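PDB 5IWZ: synaptonemal complex protein 2 from Mus musculus, which helps build the axial and lateral elements of synaptonemal complexes in meiotic prophase and is required for normal chromosome synapsis, SYCP3 insertion and fertility. Local coordinates for residues E237-W242 with F247-F252; T201-M206 with E224-M229. All blocks are in the same frame, centred on the assembly; numbering follows the deposited sequence.

How the contacts relate
Both contacts lie in the helical region that leads up to the beta sheets of this N-terminal piece of the protein. Contact 2 pairs helices 197-212 and 216-229. Contact 1 pairs the next two helices, 232-242 and 246-253. The contacts follow each other along the chain, and their centres are about 12 Å apart. Trp242 joins them. Its ring meets Phe252 in contact 1 and also packs on contact 2, where Trp242 CD1 lies 3.6 Å from Ser204 CA and Trp242 CZ2 lies 4.0 Å from Met203 CB. The two pairs therefore pack against each other through Trp242. Neither contact contains a ligand; both join helices of the fold.

Contact 1 (E237-W242 with F247-F252); sequences ELAYEW and FIANAF
The rings of Trp242 and Phe252 meet at an oblique angle. One face of the Trp242 ring carries Leu238 CB of its own helix, over the ring centre. At the edge of the indole, near its plane, comes Phe252, with Phe252 CE2 3.7 Å from Trp242 CE3. The edge of the Phe252 ring in turn receives the methyl of Ala239, with Ala239 CB 3.7 Å from Phe252 CD2. Phe252 CG stands anti to the backbone N (chi1 -173°), and this turns the ring across the gap toward helix 232-242. The third ring, Tyr240, has Asn250 OD1 at its edge. Here Tyr240 OH gives a hydrogen bond of 2.7 Å to Asn250 OD1. The C=O...donor angle is 148°, and the hydroxyl lies somewhat out of the carbonyl plane. The ring and the amide are turned 72° apart. Replacing Asn250 by an alanine would probably leave the Tyr240 hydroxyl without this acceptor and its ring less firmly held.

Small residues let the two helices come close. Ala239 and Ala249 face each other with their CA atoms 4.9 Å apart, and the segment axes approach to 8.3 Å. Ala249 CB sits 3.4 Å from Ala239 O and also touches Tyr240 CD1. Apolar packing thus fills the middle, with the polar pair on the more exposed side.

The arrangement is a tight, nearly antiparallel helical hairpin with a short connection. Helix 260-274 covers its far side: Phe252 meets Phe267 edge-to-face, and Ile248 packs on Val271 and Ile274. On the other flank the pair borders helix 197-212 through Trp242.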
loop_
_atom_site.group_PDB
_atom_site.type_symbol
_atom_site.label_atom_id
_atom_site.label_comp_id
_atom_site.label_asym_id
_atom_site.label_seq_id
_atom_site.Cartn_x
_atom_site.Cartn_y
_atom_site.Cartn_z
ATOM N N GLU A 237 -23.680 10.185 -13.096
ATOM C CA GLU A 237 -24.211 11.196 -12.190
ATOM C C GLU A 237 -23.230 11.557 -11.086
ATOM O O GLU A 237 -23.105 12.739 -10.738
ATOM C CB GLU A 237 -25.516 10.718 -11.550
ATOM C CG GLU A 237 -26.120 11.729 -10.590
ATOM C CD GLU A 237 -27.536 11.368 -10.154
ATOM O OE1 GLU A 237 -28.004 11.913 -9.131
ATOM O OE2 GLU A 237 -28.184 10.544 -10.834
ATOM N N LEU A 238 -22.527 10.551 -10.546
ATOM C CA LEU A 238 -21.620 10.766 -9.424
ATOM C C LEU A 238 -20.408 11.590 -9.823
ATOM O O LEU A 238 -19.829 12.280 -8.977
ATOM C CB LEU A 238 -21.176 9.418 -8.849
ATOM C CG LEU A 238 -22.347 8.660 -8.199
ATOM C CD1 LEU A 238 -22.075 7.162 -8.076
ATOM C CD2 LEU A 238 -22.670 9.257 -6.838
ATOM N N ALA A 239 -19.998 11.517 -11.093
ATOM C CA ALA A 239 -18.879 12.333 -11.551
ATOM C C ALA A 239 -19.117 13.809 -11.257
ATOM O O ALA A 239 -18.197 14.526 -10.843
ATOM C CB ALA A 239 -18.649 12.128 -13.050
ATOM N N TYR A 240 -20.354 14.273 -11.447
ATOM C CA TYR A 240 -20.666 15.680 -11.250
ATOM C C TYR A 240 -20.876 16.049 -9.786
ATOM O O TYR A 240 -20.834 17.237 -9.456
ATOM C CB TYR A 240 -21.888 16.049 -12.102
ATOM C CG TYR A 240 -21.566 15.885 -13.578
ATOM C CD1 TYR A 240 -20.739 16.795 -14.226
ATOM C CD2 TYR A 240 -22.044 14.802 -14.303
ATOM C CE1 TYR A 240 -20.407 16.641 -15.565
ATOM C CE2 TYR A 240 -21.730 14.638 -15.643
ATOM C CZ TYR A 240 -20.908 15.564 -16.272
ATOM O OH TYR A 240 -20.586 15.404 -17.603
ATOM N N GLU A 241 -21.090 15.073 -8.906
ATOM C CA GLU A 241 -21.085 15.338 -7.471
ATOM C C GLU A 241 -19.672 15.306 -6.900
ATOM O O GLU A 241 -19.341 16.097 -6.012
ATOM C CB GLU A 241 -21.947 14.310 -6.739
ATOM C CG GLU A 241 -23.311 14.114 -7.356
ATOM C CD GLU A 241 -24.340 13.687 -6.336
ATOM O OE1 GLU A 241 -24.844 14.564 -5.605
ATOM O OE2 GLU A 241 -24.634 12.478 -6.257
ATOM N N TRP A 242 -18.831 14.412 -7.420
ATOM C CA TRP A 242 -17.493 14.202 -6.882
ATOM C C TRP A 242 -16.483 15.260 -7.334
ATOM O O TRP A 242 -15.505 15.510 -6.621
ATOM C CB TRP A 242 -17.001 12.811 -7.280
ATOM C CG TRP A 242 -17.727 11.704 -6.582
ATOM C CD1 TRP A 242 -18.519 11.812 -5.469
ATOM C CD2 TRP A 242 -17.723 10.312 -6.938
ATOM N NE1 TRP A 242 -19.014 10.572 -5.117
ATOM C CE2 TRP A 242 -18.541 9.638 -6.002
ATOM C CE3 TRP A 242 -17.125 9.575 -7.963
ATOM C CZ2 TRP A 242 -18.765 8.265 -6.061
ATOM C CZ3 TRP A 242 -17.344 8.203 -8.009
ATOM C CH2 TRP A 242 -18.152 7.566 -7.065
ATOM N N PHE A 247 -14.656 20.213 -16.473
ATOM C CA PHE A 247 -13.645 19.509 -17.255
ATOM C C PHE A 247 -13.279 18.168 -16.627
ATOM O O PHE A 247 -13.161 17.157 -17.328
ATOM C CB PHE A 247 -12.405 20.398 -17.395
ATOM C CG PHE A 247 -11.285 19.777 -18.182
ATOM C CD1 PHE A 247 -10.327 18.984 -17.553
ATOM C CD2 PHE A 247 -11.165 20.015 -19.547
ATOM C CE1 PHE A 247 -9.285 18.418 -18.270
ATOM C CE2 PHE A 247 -10.126 19.456 -20.275
ATOM C CZ PHE A 247 -9.181 18.656 -19.633
ATOM N N ILE A 248 -13.120 18.133 -15.305
ATOM C CA ILE A 248 -12.689 16.911 -14.627
ATOM C C ILE A 248 -13.843 15.917 -14.506
ATOM O O ILE A 248 -13.674 14.716 -14.743
ATOM C CB ILE A 248 -12.078 17.256 -13.253
ATOM C CG1 ILE A 248 -10.744 18.004 -13.442
ATOM C CG2 ILE A 248 -11.925 15.995 -12.391
ATOM C CD1 ILE A 248 -10.137 18.557 -12.156
ATOM N N ALA A 249 -15.029 16.398 -14.129
ATOM C CA ALA A 249 -16.200 15.524 -14.072
ATOM C C ALA A 249 -16.470 14.859 -15.421
ATOM O O ALA A 249 -16.802 13.666 -15.469
ATOM C CB ALA A 249 -17.424 16.315 -13.612
ATOM N N ASN A 250 -16.336 15.616 -16.525
ATOM C CA ASN A 250 -16.513 15.058 -17.869
ATOM C C ASN A 250 -15.513 13.935 -18.149
ATOM O O ASN A 250 -15.882 12.866 -18.650
ATOM C CB ASN A 250 -16.358 16.153 -18.942
ATOM C CG ASN A 250 -17.464 17.197 -18.910
ATOM O OD1 ASN A 250 -18.488 17.029 -18.240
ATOM N ND2 ASN A 250 -17.264 18.287 -19.657
ATOM N N ALA A 251 -14.228 14.175 -17.879
ATOM C CA ALA A 251 -13.229 13.132 -18.122
ATOM C C ALA A 251 -13.502 11.884 -17.285
ATOM O O ALA A 251 -13.359 10.755 -17.775
ATOM C CB ALA A 251 -11.822 13.662 -17.840
ATOM N N PHE A 252 -13.899 12.067 -16.020
ATOM C CA PHE A 252 -14.132 10.924 -15.142
ATOM C C PHE A 252 -15.210 10.006 -15.701
ATOM O O PHE A 252 -15.039 8.780 -15.742
ATOM C CB PHE A 252 -14.518 11.404 -13.745
ATOM C CG PHE A 252 -14.622 10.298 -12.734
ATOM C CD1 PHE A 252 -13.472 9.704 -12.214
ATOM C CD2 PHE A 252 -15.865 9.854 -12.292
ATOM C CE1 PHE A 252 -13.564 8.683 -11.276
ATOM C CE2 PHE A 252 -15.964 8.836 -11.356
ATOM C CZ PHE A 252 -14.811 8.248 -10.849
#

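Contact 2 (T201-M206 with E224-M229)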
loop_
_atom_site.group_PDB
_atom_site.type_symbol
_atom_site.label_atom_id
_atom_site.label_comp_id
_atom_site.label_asym_id
_atom_site.label_seq_id
_atom_site.Cartn_x
_atom_site.Cartn_y
_atom_site.Cartn_z
ATOM N N THR A 201 -20.314 9.897 1.667
ATOM C CA THR A 201 -19.419 10.969 2.091
ATOM C C THR A 201 -17.956 10.602 1.859
ATOM O O THR A 201 -17.177 11.411 1.336
ATOM C CB THR A 201 -19.685 11.303 3.561
ATOM O OG1 THR A 201 -21.021 11.783 3.698
ATOM C CG2 THR A 201 -18.715 12.356 4.071
ATOM N N LEU A 202 -17.559 9.387 2.256
ATOM C CA LEU A 202 -16.169 8.970 2.071
ATOM C C LEU A 202 -15.786 8.980 0.597
ATOM O O LEU A 202 -14.725 9.495 0.220
ATOM C CB LEU A 202 -15.941 7.581 2.670
ATOM C CG LEU A 202 -15.894 7.555 4.197
ATOM C CD1 LEU A 202 -15.856 6.119 4.717
ATOM C CD2 LEU A 202 -14.693 8.350 4.691
ATOM N N MET A 203 -16.646 8.417 -0.255
ATOM C CA MET A 203 -16.333 8.369 -1.673
ATOM C C MET A 203 -16.251 9.757 -2.275
ATOM O O MET A 203 -15.455 9.990 -3.190
ATOM C CB MET A 203 -17.372 7.543 -2.405
ATOM C CG MET A 203 -17.235 6.079 -2.150
ATOM S SD MET A 203 -18.583 5.298 -3.026
ATOM C CE MET A 203 -17.743 4.564 -4.404
ATOM N N SER A 204 -17.062 10.686 -1.784
ATOM C CA SER A 204 -16.945 12.060 -2.255
ATOM C C SER A 204 -15.607 12.665 -1.834
ATOM O O SER A 204 -14.934 13.337 -2.633
ATOM C CB SER A 204 -18.119 12.889 -1.730
ATOM O OG SER A 204 -18.187 14.117 -2.417
ATOM N N ASN A 205 -15.188 12.416 -0.588
ATOM C CA ASN A 205 -13.888 12.924 -0.153
ATOM C C ASN A 205 -12.739 12.201 -0.847
ATOM O O ASN A 205 -11.653 12.773 -0.995
ATOM C CB ASN A 205 -13.759 12.821 1.362
ATOM C CG ASN A 205 -14.867 13.573 2.082
ATOM O OD1 ASN A 205 -15.326 14.616 1.618
ATOM N ND2 ASN A 205 -15.312 13.039 3.203
ATOM N N MET A 206 -12.955 10.957 -1.277
ATOM C CA MET A 206 -11.934 10.264 -2.051
ATOM C C MET A 206 -11.727 10.934 -3.402
ATOM O O MET A 206 -10.584 11.178 -3.813
ATOM C CB MET A 206 -12.313 8.798 -2.217
ATOM C CG MET A 206 -12.336 8.047 -0.893
ATOM S SD MET A 206 -12.599 6.300 -1.145
ATOM C CE MET A 206 -10.874 5.764 -1.150
ATOM N N GLU A 224 -9.453 3.444 -9.009
ATOM C CA GLU A 224 -9.793 2.030 -9.124
ATOM C C GLU A 224 -10.799 1.622 -8.065
ATOM O O GLU A 224 -11.766 0.911 -8.364
ATOM C CB GLU A 224 -8.543 1.155 -9.012
ATOM C CG GLU A 224 -8.867 -0.342 -8.908
ATOM C CD GLU A 224 -7.634 -1.224 -8.725
ATOM O OE1 GLU A 224 -6.502 -0.684 -8.723
ATOM O OE2 GLU A 224 -7.795 -2.460 -8.586
ATOM N N ALA A 225 -10.595 2.063 -6.822
ATOM C CA ALA A 225 -11.560 1.739 -5.776
ATOM C C ALA A 225 -12.935 2.319 -6.105
ATOM O O ALA A 225 -13.956 1.631 -5.988
ATOM C CB ALA A 225 -11.062 2.243 -4.415
ATOM N N LEU A 226 -12.978 3.589 -6.529
ATOM C CA LEU A 226 -14.257 4.218 -6.841
ATOM C C LEU A 226 -14.964 3.489 -7.972
ATOM O O LEU A 226 -16.192 3.341 -7.947
ATOM C CB LEU A 226 -14.069 5.699 -7.186
ATOM C CG LEU A 226 -13.620 6.620 -6.036
ATOM C CD1 LEU A 226 -13.271 8.017 -6.537
ATOM C CD2 LEU A 226 -14.637 6.689 -4.880
ATOM N N CYS A 227 -14.210 3.001 -8.959
ATOM C CA CYS A 227 -14.842 2.313 -10.083
ATOM C C CYS A 227 -15.247 0.881 -9.733
ATOM O O CYS A 227 -16.212 0.359 -10.308
ATOM C CB CYS A 227 -13.920 2.338 -11.309
ATOM S SG CYS A 227 -13.685 4.015 -12.018
ATOM N N ARG A 228 -14.544 0.237 -8.803
ATOM C CA ARG A 228 -14.971 -1.079 -8.341
ATOM C C ARG A 228 -16.247 -0.995 -7.509
ATOM O O ARG A 228 -17.056 -1.928 -7.527
ATOM C CB ARG A 228 -13.872 -1.751 -7.516
ATOM C CG ARG A 228 -12.562 -1.999 -8.246
ATOM C CD ARG A 228 -11.608 -2.881 -7.421
ATOM N NE ARG A 228 -11.686 -4.230 -7.949
ATOM C CZ ARG A 228 -10.791 -4.769 -8.757
ATOM N NH1 ARG A 228 -9.700 -4.093 -9.093
ATOM N NH2 ARG A 228 -10.986 -5.998 -9.209
ATOM N N MET A 229 -16.447 0.103 -6.783
ATOM C CA MET A 229 -17.608 0.254 -5.908
ATOM C C MET A 229 -18.796 0.947 -6.571
ATOM O O MET A 229 -19.843 1.074 -5.926
ATOM C CB MET A 229 -17.225 1.022 -4.633
ATOM C CG MET A 229 -16.165 0.317 -3.785
ATOM S SD MET A 229 -15.975 1.015 -2.128
ATOM C CE MET A 229 -15.347 2.651 -2.526
#
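Leu226 meets Met203 and Met206, and Met229 meets Met203, across an antiparallel helical hairpin made by helices 197-212 and 216-229. The pair belongs to the run of packed antiparallel helices that builds the helical part of this piece, consistent with an armadillo-repeat-like (alpha-solenoid) architecture. The segment axes stay 10.8 Å apart, and long apolar side chains span the distance.

Along 224-229, Glu224 comes first and stays on the side turned from 201-206. Its OE2 forms a salt bridge of 2.6 Å with Arg228 NH1, one turn on, though the hydrogen bond within it is weak. Ala225 has its CB directed at the other helix, but the methyl packs on Met179 and Asn180 of helix 169-185.

Leu226 follows and fills the middle of the contact. Its CD2 methyl does the touching. Leu226 CD2 lies 3.8 Å from Met203 CB and 4.1 Å from Met206 CB, and Met203 CE also packs against it. The side chains of Leu226 and Met203 run alongside each other in opposite directions. Beyond Leu226, Arg228 leads outward, where its NH2 makes a second salt bridge, to Asp184.

Met229 closes the contact. It and Met203 cross at an angle. Met203 is bent at its last torsion (chi3 106°), and this swings its methyl toward the other helix. The terminal methyl of Met203 is thus held between Leu226 and Met229. The side chains meet here through apolar atoms alone. Met206 has further neighbours in Cys159 and Ile163 of helix 144-163. At the contact itself, Met203 CE lies 3.6 Å from Met229 CB and equally near Met229 CE, so the two methionines meet methyl to methyl.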